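Local coordinates for putative ABC-transporter ATP-binding protein (Alicyclobacillus acidocaldarius, PDB 1Z47) that probably binds and hydrolyses ATP as the ATPase subunit of a putative sulfate ABC transporter, at residues Q94-F99 against L156-A161; T103-V108 against E121-V126; E136-R141 against G148-R153. All coordinates share one frame; numbering follows the deposited sequence.

Contact 1: residues Q94-F99 against L156-A161; sequences QNYALF and LARALA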
loop_
_atom_site.group_PDB
_atom_site.type_symbol
_atom_site.label_atom_id
_atom_site.label_comp_id
_atom_site.label_asym_id
_atom_site.label_seq_id
_atom_site.Cartn_x
_atom_site.Cartn_y
_atom_site.Cartn_z
ATOM N N GLN B 94 -13.180 -0.037 -12.750
ATOM C CA GLN B 94 -13.751 -0.647 -11.554
ATOM C C GLN B 94 -15.261 -0.464 -11.740
ATOM O O GLN B 94 -16.073 -1.185 -11.162
ATOM C CB GLN B 94 -13.278 0.096 -10.292
ATOM C CG GLN B 94 -13.608 -0.619 -8.972
ATOM C CD GLN B 94 -13.300 0.221 -7.740
ATOM O OE1 GLN B 94 -12.180 0.697 -7.556
ATOM N NE2 GLN B 94 -14.298 0.397 -6.885
ATOM N N ASN B 95 -15.603 0.518 -12.574
ATOM C CA ASN B 95 -16.978 0.887 -12.916
ATOM C C ASN B 95 -17.617 -0.204 -13.778
ATOM O O ASN B 95 -18.836 -0.262 -13.947
ATOM C CB ASN B 95 -16.945 2.215 -13.687
ATOM C CG ASN B 95 -18.316 2.675 -14.149
ATOM O OD1 ASN B 95 -19.017 1.970 -14.876
ATOM N ND2 ASN B 95 -18.696 3.877 -13.740
ATOM N N TYR B 96 -16.769 -1.075 -14.312
ATOM C CA TYR B 96 -17.193 -2.167 -15.180
ATOM C C TYR B 96 -17.718 -3.379 -14.409
ATOM O O TYR B 96 -17.910 -3.345 -13.188
ATOM C CB TYR B 96 -16.005 -2.595 -16.051
ATOM C CG TYR B 96 -16.304 -2.791 -17.522
ATOM C CD1 TYR B 96 -15.281 -2.700 -18.468
ATOM C CD2 TYR B 96 -17.594 -3.089 -17.969
ATOM C CE1 TYR B 96 -15.530 -2.897 -19.819
ATOM C CE2 TYR B 96 -17.853 -3.291 -19.322
ATOM C CZ TYR B 96 -16.816 -3.194 -20.240
ATOM O OH TYR B 96 -17.054 -3.402 -21.577
ATOM N N ALA B 97 -17.945 -4.455 -15.147
ATOM C CA ALA B 97 -18.428 -5.692 -14.573
ATOM C C ALA B 97 -18.483 -6.700 -15.705
ATOM O O ALA B 97 -19.077 -6.434 -16.751
ATOM C CB ALA B 97 -19.811 -5.498 -13.979
ATOM N N LEU B 98 -17.835 -7.842 -15.507
ATOM C CA LEU B 98 -17.851 -8.883 -16.515
ATOM C C LEU B 98 -19.303 -9.318 -16.666
ATOM O O LEU B 98 -20.101 -9.179 -15.734
ATOM C CB LEU B 98 -17.006 -10.084 -16.073
ATOM C CG LEU B 98 -15.516 -9.891 -15.778
ATOM C CD1 LEU B 98 -14.895 -11.261 -15.475
ATOM C CD2 LEU B 98 -14.825 -9.237 -16.956
ATOM N N PHE B 99 -19.649 -9.828 -17.841
ATOM C CA PHE B 99 -20.996 -10.305 -18.088
ATOM C C PHE B 99 -21.093 -11.642 -17.371
ATOM O O PHE B 99 -20.638 -12.675 -17.860
ATOM C CB PHE B 99 -21.204 -10.435 -19.591
ATOM C CG PHE B 99 -20.927 -9.155 -20.340
ATOM C CD1 PHE B 99 -20.316 -9.178 -21.589
ATOM C CD2 PHE B 99 -21.265 -7.921 -19.782
ATOM C CE1 PHE B 99 -20.043 -7.987 -22.276
ATOM C CE2 PHE B 99 -20.998 -6.724 -20.459
ATOM C CZ PHE B 99 -20.386 -6.758 -21.708
ATOM N N LEU B 156 -9.249 -7.549 -18.651
ATOM C CA LEU B 156 -8.184 -7.007 -19.489
ATOM C C LEU B 156 -8.237 -7.676 -20.875
ATOM O O LEU B 156 -7.983 -7.024 -21.899
ATOM C CB LEU B 156 -6.808 -7.223 -18.837
ATOM C CG LEU B 156 -5.565 -6.753 -19.609
ATOM C CD1 LEU B 156 -5.680 -5.267 -19.954
ATOM C CD2 LEU B 156 -4.315 -7.001 -18.762
ATOM N N ALA B 157 -8.593 -8.962 -20.921
ATOM C CA ALA B 157 -8.683 -9.667 -22.211
ATOM C C ALA B 157 -9.812 -9.081 -23.089
ATOM O O ALA B 157 -9.623 -8.853 -24.293
ATOM C CB ALA B 157 -8.897 -11.182 -21.976
ATOM N N ARG B 158 -10.973 -8.844 -22.479
ATOM C CA ARG B 158 -12.136 -8.255 -23.160
ATOM C C ARG B 158 -11.785 -6.891 -23.732
ATOM O O ARG B 158 -12.107 -6.590 -24.875
ATOM C CB ARG B 158 -13.311 -8.072 -22.182
ATOM C CG ARG B 158 -14.506 -7.304 -22.745
ATOM C CD ARG B 158 -15.706 -7.329 -21.792
ATOM N NE ARG B 158 -15.403 -6.673 -20.517
ATOM C CZ ARG B 158 -16.229 -6.610 -19.472
ATOM N NH1 ARG B 158 -15.848 -5.985 -18.361
ATOM N NH2 ARG B 158 -17.433 -7.172 -19.522
ATOM N N ALA B 159 -11.129 -6.063 -22.926
ATOM C CA ALA B 159 -10.742 -4.721 -23.359
ATOM C C ALA B 159 -9.771 -4.761 -24.528
ATOM O O ALA B 159 -9.860 -3.932 -25.428
ATOM C CB ALA B 159 -10.109 -3.934 -22.181
ATOM N N LEU B 160 -8.861 -5.734 -24.523
ATOM C CA LEU B 160 -7.853 -5.849 -25.566
ATOM C C LEU B 160 -8.257 -6.523 -26.861
ATOM O O LEU B 160 -7.640 -6.285 -27.908
ATOM C CB LEU B 160 -6.638 -6.585 -25.024
ATOM C CG LEU B 160 -5.805 -5.785 -24.024
ATOM C CD1 LEU B 160 -4.699 -6.676 -23.463
ATOM C CD2 LEU B 160 -5.231 -4.548 -24.724
ATOM N N ALA B 161 -9.273 -7.374 -26.792
ATOM C CA ALA B 161 -9.723 -8.112 -27.969
ATOM C C ALA B 161 -9.709 -7.321 -29.283
ATOM O O ALA B 161 -9.069 -7.747 -30.254
ATOM C CB ALA B 161 -11.117 -8.696 -27.717
#
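R158 leaves helix 148-160 with CG swung away from its backbone N (chi1 173°) and runs out extended until a bend at chi3 (62°), which lays the guanidinium against Y96, L98 and F99. On one face it stacks flat on the Y96 ring, the two planes only 19° apart. R158 NH1 stands 3.1 Å above the centre of that ring, and R158 CZ is 3.7 Å from the Y96 centroid, a face-on cation-pi contact. A methyl covers the opposite face: L98 CD2 lies 3.7 Å from R158 NH1, and the same leucine also packs on V154 and A155 of the helix. F99 supplies a second pi face. Its ring is steeply inclined to the guanidinium and receives R158 NH2 over its centre, 3.6 Å above the ring plane, with R158 CZ 4.9 Å from the F99 centroid. At the guanidinium edge, R158 NH2 points almost straight at A97 O, 3.3 Å away, in a weak hydrogen bond.

A serine in place of Y96 lacks the aromatic face, so the guanidinium would probably lose its closest cation-pi partner and be freer to turn away from L98.

The 94-99 loop follows strand 89-93 and begins with the glutamine of the Q-loop, a family motif at the join with the helical subdomain; helix 148-160 begins within the LSGGQ signature sequence. Arginine suits this joint because it is long enough to bridge the two, flat enough to stack, and able to donate at its rim. Within this contact its buried positive charge meets two pi clouds and a carbonyl oxygen, and no carboxylate. The charge is therefore likely to be stabilised by polarisable rings and a backbone dipole, with no paired anion in the two segments.

Contact 2: residues T103-V108 against E121-V126; sequences TVYDNV and EMDARV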
loop_
_atom_site.group_PDB
_atom_site.type_symbol
_atom_site.label_atom_id
_atom_site.label_comp_id
_atom_site.label_asym_id
_atom_site.label_seq_id
_atom_site.Cartn_x
_atom_site.Cartn_y
_atom_site.Cartn_z
ATOM N N THR B 103 -19.719 -17.041 -20.528
ATOM C CA THR B 103 -18.470 -17.696 -20.193
ATOM C C THR B 103 -17.327 -16.703 -20.449
ATOM O O THR B 103 -17.508 -15.643 -21.050
ATOM C CB THR B 103 -18.213 -18.915 -21.078
ATOM O OG1 THR B 103 -18.223 -18.508 -22.458
ATOM C CG2 THR B 103 -19.269 -20.004 -20.816
ATOM N N VAL B 104 -16.165 -17.072 -19.952
ATOM C CA VAL B 104 -14.969 -16.300 -20.124
ATOM C C VAL B 104 -14.774 -16.104 -21.620
ATOM O O VAL B 104 -14.587 -14.973 -22.092
ATOM C CB VAL B 104 -13.808 -17.045 -19.501
ATOM C CG1 VAL B 104 -12.465 -16.420 -19.938
ATOM C CG2 VAL B 104 -13.970 -17.013 -17.958
ATOM N N TYR B 105 -14.872 -17.185 -22.379
ATOM C CA TYR B 105 -14.693 -17.086 -23.835
ATOM C C TYR B 105 -15.599 -16.026 -24.456
ATOM O O TYR B 105 -15.171 -15.205 -25.285
ATOM C CB TYR B 105 -14.998 -18.429 -24.508
ATOM C CG TYR B 105 -14.839 -18.400 -26.019
ATOM C CD1 TYR B 105 -13.712 -18.947 -26.630
ATOM C CD2 TYR B 105 -15.815 -17.830 -26.833
ATOM C CE1 TYR B 105 -13.560 -18.935 -28.026
ATOM C CE2 TYR B 105 -15.675 -17.808 -28.217
ATOM C CZ TYR B 105 -14.543 -18.365 -28.805
ATOM O OH TYR B 105 -14.401 -18.349 -30.176
ATOM N N ASP B 106 -16.865 -16.049 -24.087
ATOM C CA ASP B 106 -17.800 -15.102 -24.681
ATOM C C ASP B 106 -17.622 -13.686 -24.178
ATOM O O ASP B 106 -17.872 -12.733 -24.919
ATOM C CB ASP B 106 -19.235 -15.586 -24.487
ATOM C CG ASP B 106 -19.549 -16.781 -25.354
ATOM O OD1 ASP B 106 -18.794 -17.021 -26.321
ATOM O OD2 ASP B 106 -20.544 -17.474 -25.088
ATOM N N ASN B 107 -17.179 -13.545 -22.930
ATOM C CA ASN B 107 -16.932 -12.219 -22.373
ATOM C C ASN B 107 -15.829 -11.557 -23.184
ATOM O O ASN B 107 -15.929 -10.384 -23.542
ATOM C CB ASN B 107 -16.476 -12.316 -20.922
ATOM C CG ASN B 107 -17.591 -12.027 -19.947
ATOM O OD1 ASN B 107 -17.925 -10.867 -19.694
ATOM N ND2 ASN B 107 -18.187 -13.082 -19.399
ATOM N N VAL B 108 -14.783 -12.331 -23.475
ATOM C CA VAL B 108 -13.632 -11.842 -24.231
ATOM C C VAL B 108 -13.860 -11.615 -25.727
ATOM O O VAL B 108 -13.217 -10.750 -26.314
ATOM C CB VAL B 108 -12.416 -12.789 -24.061
ATOM C CG1 VAL B 108 -11.326 -12.447 -25.066
ATOM C CG2 VAL B 108 -11.867 -12.665 -22.646
ATOM N N GLU B 121 -11.765 -15.915 -37.666
ATOM C CA GLU B 121 -10.761 -14.973 -37.186
ATOM C C GLU B 121 -11.098 -14.473 -35.762
ATOM O O GLU B 121 -10.210 -14.259 -34.957
ATOM C CB GLU B 121 -10.631 -13.807 -38.182
ATOM C CG GLU B 121 -9.835 -14.196 -39.464
ATOM C CD GLU B 121 -10.651 -14.985 -40.484
ATOM O OE1 GLU B 121 -10.040 -15.574 -41.417
ATOM O OE2 GLU B 121 -11.901 -15.013 -40.378
ATOM N N MET B 122 -12.378 -14.292 -35.459
ATOM C CA MET B 122 -12.749 -13.866 -34.105
ATOM C C MET B 122 -12.261 -14.920 -33.127
ATOM O O MET B 122 -11.659 -14.615 -32.090
ATOM C CB MET B 122 -14.256 -13.725 -34.010
ATOM C CG MET B 122 -14.764 -13.433 -32.621
ATOM S SD MET B 122 -16.523 -13.498 -32.679
ATOM C CE MET B 122 -16.906 -12.240 -34.047
ATOM N N ASP B 123 -12.507 -16.176 -33.477
ATOM C CA ASP B 123 -12.112 -17.322 -32.669
ATOM C C ASP B 123 -10.643 -17.439 -32.393
ATOM O O ASP B 123 -10.236 -17.713 -31.266
ATOM C CB ASP B 123 -12.555 -18.616 -33.334
ATOM C CG ASP B 123 -13.846 -19.120 -32.780
ATOM O OD1 ASP B 123 -14.919 -18.772 -33.337
ATOM O OD2 ASP B 123 -13.773 -19.856 -31.770
ATOM N N ALA B 124 -9.830 -17.272 -33.431
ATOM C CA ALA B 124 -8.386 -17.345 -33.277
ATOM C C ALA B 124 -7.867 -16.203 -32.393
ATOM O O ALA B 124 -6.920 -16.386 -31.622
ATOM C CB ALA B 124 -7.685 -17.293 -34.680
ATOM N N ARG B 125 -8.491 -15.036 -32.519
ATOM C CA ARG B 125 -8.106 -13.844 -31.751
ATOM C C ARG B 125 -8.367 -14.142 -30.271
ATOM O O ARG B 125 -7.525 -13.890 -29.401
ATOM C CB ARG B 125 -8.985 -12.667 -32.180
ATOM C CG ARG B 125 -8.333 -11.288 -32.347
ATOM C CD ARG B 125 -7.857 -10.622 -31.069
ATOM N NE ARG B 125 -6.403 -10.703 -30.913
ATOM C CZ ARG B 125 -5.642 -9.735 -30.402
ATOM N NH1 ARG B 125 -6.186 -8.596 -29.994
ATOM N NH2 ARG B 125 -4.332 -9.911 -30.282
ATOM N N VAL B 126 -9.552 -14.680 -29.993
ATOM C CA VAL B 126 -9.928 -14.996 -28.612
ATOM C C VAL B 126 -9.021 -16.037 -27.997
ATOM O O VAL B 126 -8.499 -15.846 -26.892
ATOM C CB VAL B 126 -11.388 -15.449 -28.537
ATOM C CG1 VAL B 126 -11.743 -15.926 -27.095
ATOM C CG2 VAL B 126 -12.274 -14.296 -28.968
#
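In the helical subdomain of the ABC ATPase, the short helix 104-109 packs across helix 119-132, with Y105 and V108 meeting V126. The axes of the two segments cross at 111° and approach to 10.5 Å, a separation that leaves the side chains to fill the space between them. V126 sends CG1 over one face of the Y105 ring, offset toward its rim, in a CH-pi contact 3.9 Å from the centroid. The tyrosine reaches it because CG is turned opposite the backbone N (chi1 180°), carrying the ring out toward the second helix. That same V126 CG1 lies 4.0 Å from V108 CG1, so one methyl serves both partners. Farther along, the Y105 hydroxyl comes up to the D123 carboxylate, but the modelled spacing is too short to be trusted and the nature of that pairing stays doubtful.

The start of the shorter helix is well tied. T103 is its N-cap, with T103 OG1 accepting from D106 N at 3.2 Å, while T103 O takes both N107 N and N107 ND2. V108 also packs on V154 and A157 of helix 148-160.

Branched valines suit the inner side, being compact and stiff; tyrosine suits the partly exposed margin, where its ring can pack on V126. The clear interactions between the helices are thus dispersive, while polar bonding secures the helix start.

Contact 3: residues E136-R141 against G148-R153; sequences ESYANR and GGQQQR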
loop_
_atom_site.group_PDB
_atom_site.type_symbol
_atom_site.label_atom_id
_atom_site.label_comp_id
_atom_site.label_asym_id
_atom_site.label_seq_id
_atom_site.Cartn_x
_atom_site.Cartn_y
_atom_site.Cartn_z
ATOM N N GLU B 136 -6.858 -20.163 -20.388
ATOM C CA GLU B 136 -7.373 -21.239 -21.239
ATOM C C GLU B 136 -8.161 -22.253 -20.389
ATOM O O GLU B 136 -9.273 -22.656 -20.753
ATOM C CB GLU B 136 -6.219 -21.940 -21.977
ATOM C CG GLU B 136 -5.217 -22.615 -21.046
ATOM C CD GLU B 136 -4.660 -21.659 -19.999
ATOM O OE1 GLU B 136 -3.866 -20.762 -20.376
ATOM O OE2 GLU B 136 -5.035 -21.800 -18.807
ATOM N N SER B 137 -7.604 -22.650 -19.251
ATOM C CA SER B 137 -8.307 -23.601 -18.405
ATOM C C SER B 137 -9.620 -23.022 -17.853
ATOM O O SER B 137 -10.410 -23.745 -17.257
ATOM C CB SER B 137 -7.405 -24.104 -17.257
ATOM O OG SER B 137 -6.920 -23.054 -16.434
ATOM N N TYR B 138 -9.867 -21.732 -18.077
ATOM C CA TYR B 138 -11.102 -21.107 -17.588
ATOM C C TYR B 138 -12.069 -20.635 -18.666
ATOM O O TYR B 138 -13.096 -20.030 -18.351
ATOM C CB TYR B 138 -10.752 -19.946 -16.640
ATOM C CG TYR B 138 -9.803 -20.367 -15.522
ATOM C CD1 TYR B 138 -8.434 -20.077 -15.592
ATOM C CD2 TYR B 138 -10.258 -21.130 -14.441
ATOM C CE1 TYR B 138 -7.531 -20.538 -14.620
ATOM C CE2 TYR B 138 -9.359 -21.603 -13.453
ATOM C CZ TYR B 138 -7.999 -21.301 -13.555
ATOM O OH TYR B 138 -7.103 -21.786 -12.616
ATOM N N ALA B 139 -11.773 -20.955 -19.933
ATOM C CA ALA B 139 -12.611 -20.539 -21.073
ATOM C C ALA B 139 -14.104 -20.856 -20.942
ATOM O O ALA B 139 -14.968 -20.019 -21.264
ATOM C CB ALA B 139 -12.087 -21.176 -22.376
ATOM N N ASN B 140 -14.407 -22.074 -20.510
ATOM C CA ASN B 140 -15.808 -22.477 -20.366
ATOM C C ASN B 140 -16.386 -22.239 -18.976
ATOM O O ASN B 140 -17.453 -22.767 -18.645
ATOM C CB ASN B 140 -16.024 -23.951 -20.759
ATOM C CG ASN B 140 -15.122 -24.916 -20.002
ATOM O OD1 ASN B 140 -14.585 -24.596 -18.924
ATOM N ND2 ASN B 140 -14.955 -26.120 -20.564
ATOM N N ARG B 141 -15.720 -21.413 -18.177
ATOM C CA ARG B 141 -16.227 -21.105 -16.836
ATOM C C ARG B 141 -16.951 -19.751 -16.858
ATOM O O ARG B 141 -16.723 -18.927 -17.749
ATOM C CB ARG B 141 -15.053 -21.045 -15.842
ATOM C CG ARG B 141 -14.235 -22.363 -15.675
ATOM C CD ARG B 141 -15.123 -23.535 -15.361
ATOM N NE ARG B 141 -14.452 -24.668 -14.722
ATOM C CZ ARG B 141 -14.036 -25.773 -15.341
ATOM N NH1 ARG B 141 -14.187 -25.929 -16.654
ATOM N NH2 ARG B 141 -13.530 -26.769 -14.617
ATOM N N GLY B 148 -11.287 -13.215 -7.854
ATOM C CA GLY B 148 -11.297 -11.831 -8.310
ATOM C C GLY B 148 -10.085 -11.599 -9.198
ATOM O O GLY B 148 -10.168 -10.928 -10.229
ATOM N N GLY B 149 -8.954 -12.182 -8.809
ATOM C CA GLY B 149 -7.737 -12.030 -9.591
ATOM C C GLY B 149 -7.941 -12.489 -11.019
ATOM O O GLY B 149 -7.575 -11.781 -11.966
ATOM N N GLN B 150 -8.517 -13.681 -11.182
ATOM C CA GLN B 150 -8.771 -14.207 -12.521
ATOM C C GLN B 150 -9.805 -13.347 -13.247
ATOM O O GLN B 150 -9.707 -13.153 -14.451
ATOM C CB GLN B 150 -9.245 -15.673 -12.456
ATOM C CG GLN B 150 -8.199 -16.625 -11.866
ATOM C CD GLN B 150 -8.771 -17.982 -11.477
ATOM O OE1 GLN B 150 -9.938 -18.100 -11.100
ATOM N NE2 GLN B 150 -7.939 -19.007 -11.542
ATOM N N GLN B 151 -10.786 -12.813 -12.527
ATOM C CA GLN B 151 -11.795 -11.974 -13.171
ATOM C C GLN B 151 -11.189 -10.712 -13.785
ATOM O O GLN B 151 -11.690 -10.210 -14.795
ATOM C CB GLN B 151 -12.903 -11.580 -12.184
ATOM C CG GLN B 151 -13.906 -12.715 -11.926
ATOM C CD GLN B 151 -15.049 -12.305 -11.006
ATOM O OE1 GLN B 151 -15.142 -12.782 -9.878
ATOM N NE2 GLN B 151 -15.927 -11.418 -11.489
ATOM N N GLN B 152 -10.132 -10.189 -13.163
ATOM C CA GLN B 152 -9.445 -8.996 -13.696
ATOM C C GLN B 152 -8.676 -9.392 -14.959
ATOM O O GLN B 152 -8.573 -8.610 -15.896
ATOM C CB GLN B 152 -8.457 -8.417 -12.673
ATOM C CG GLN B 152 -9.106 -7.778 -11.462
ATOM C CD GLN B 152 -10.162 -6.762 -11.848
ATOM O OE1 GLN B 152 -9.953 -5.941 -12.746
ATOM N NE2 GLN B 152 -11.309 -6.811 -11.169
ATOM N N ARG B 153 -8.117 -10.598 -14.987
ATOM C CA ARG B 153 -7.412 -11.005 -16.195
ATOM C C ARG B 153 -8.417 -11.082 -17.351
ATOM O O ARG B 153 -8.106 -10.719 -18.494
ATOM C CB ARG B 153 -6.705 -12.355 -16.009
ATOM C CG ARG B 153 -5.667 -12.356 -14.887
ATOM C CD ARG B 153 -4.485 -13.299 -15.161
ATOM N NE ARG B 153 -4.854 -14.712 -15.293
ATOM C CZ ARG B 153 -5.066 -15.555 -14.286
ATOM N NH1 ARG B 153 -5.391 -16.817 -14.548
ATOM N NH2 ARG B 153 -4.945 -15.164 -13.022
#
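Leading up to Y138, the residue that meets Q150, the loop begins with E136, whose carboxylate folds back to accept from the next residue: S137 N donates to E136 OE2 at 2.7 Å. S137 then places OG over one face of the Y138 ring, 3.2 Å above its plane. Over the opposite face comes the side-chain amide of Q150, tilted 54° to the ring, with Q150 NE2 3.1 Å from Y138 CZ. Each face thus has a polar neighbour offset toward the rim, the amide toward the hydroxyl end; tyrosine suits this partly exposed site because its ring can pack while its hydroxyl stays near polar groups. R153 adds only a loose approach, R153 NH1 standing 4.3 Å from Y138 CE1. Y138 also opens a type I turn through A139 and N140, closed by R141 N donating to Y138 O at 3.0 Å. At its end N140 OD1 takes R141 NH1 at 2.7 Å, near the guanidinium plane.

Q150 is the last residue of the LSGGQ signature, which in ABC ATPases generally faces nucleotide across the dimer. Its OE1 accepts from S147 N, a bond likely to limit rotation of the amide over the ring face. R153 is held by the carbonyls of M133 and R134, just after helix 119-132. The loop links that helix to helix 148-160, and the backbones of A139 and R141 bond to Y105 and V104 of helix 104-109.

All three contacts lie in one region of the ATPase, their centres 12 to 13 Å apart. Contacts 1 and 3 share helix 148-160 but use different parts of it: contact 1 grips a buried arginine near its C-terminal end, whereas contact 3 is a surface contact at its N-terminal end. Contact 2, partly buried like contact 1, joins the two preceding helices. Its chemistry is mainly apolar, against charge on aromatic faces in contact 1 and amide on ring in contact 3. Contacts 1 and 2 are stitched together by probable hydrogen bonds from F99 N to N107 OD1 and from R125 NH1 to A161 O.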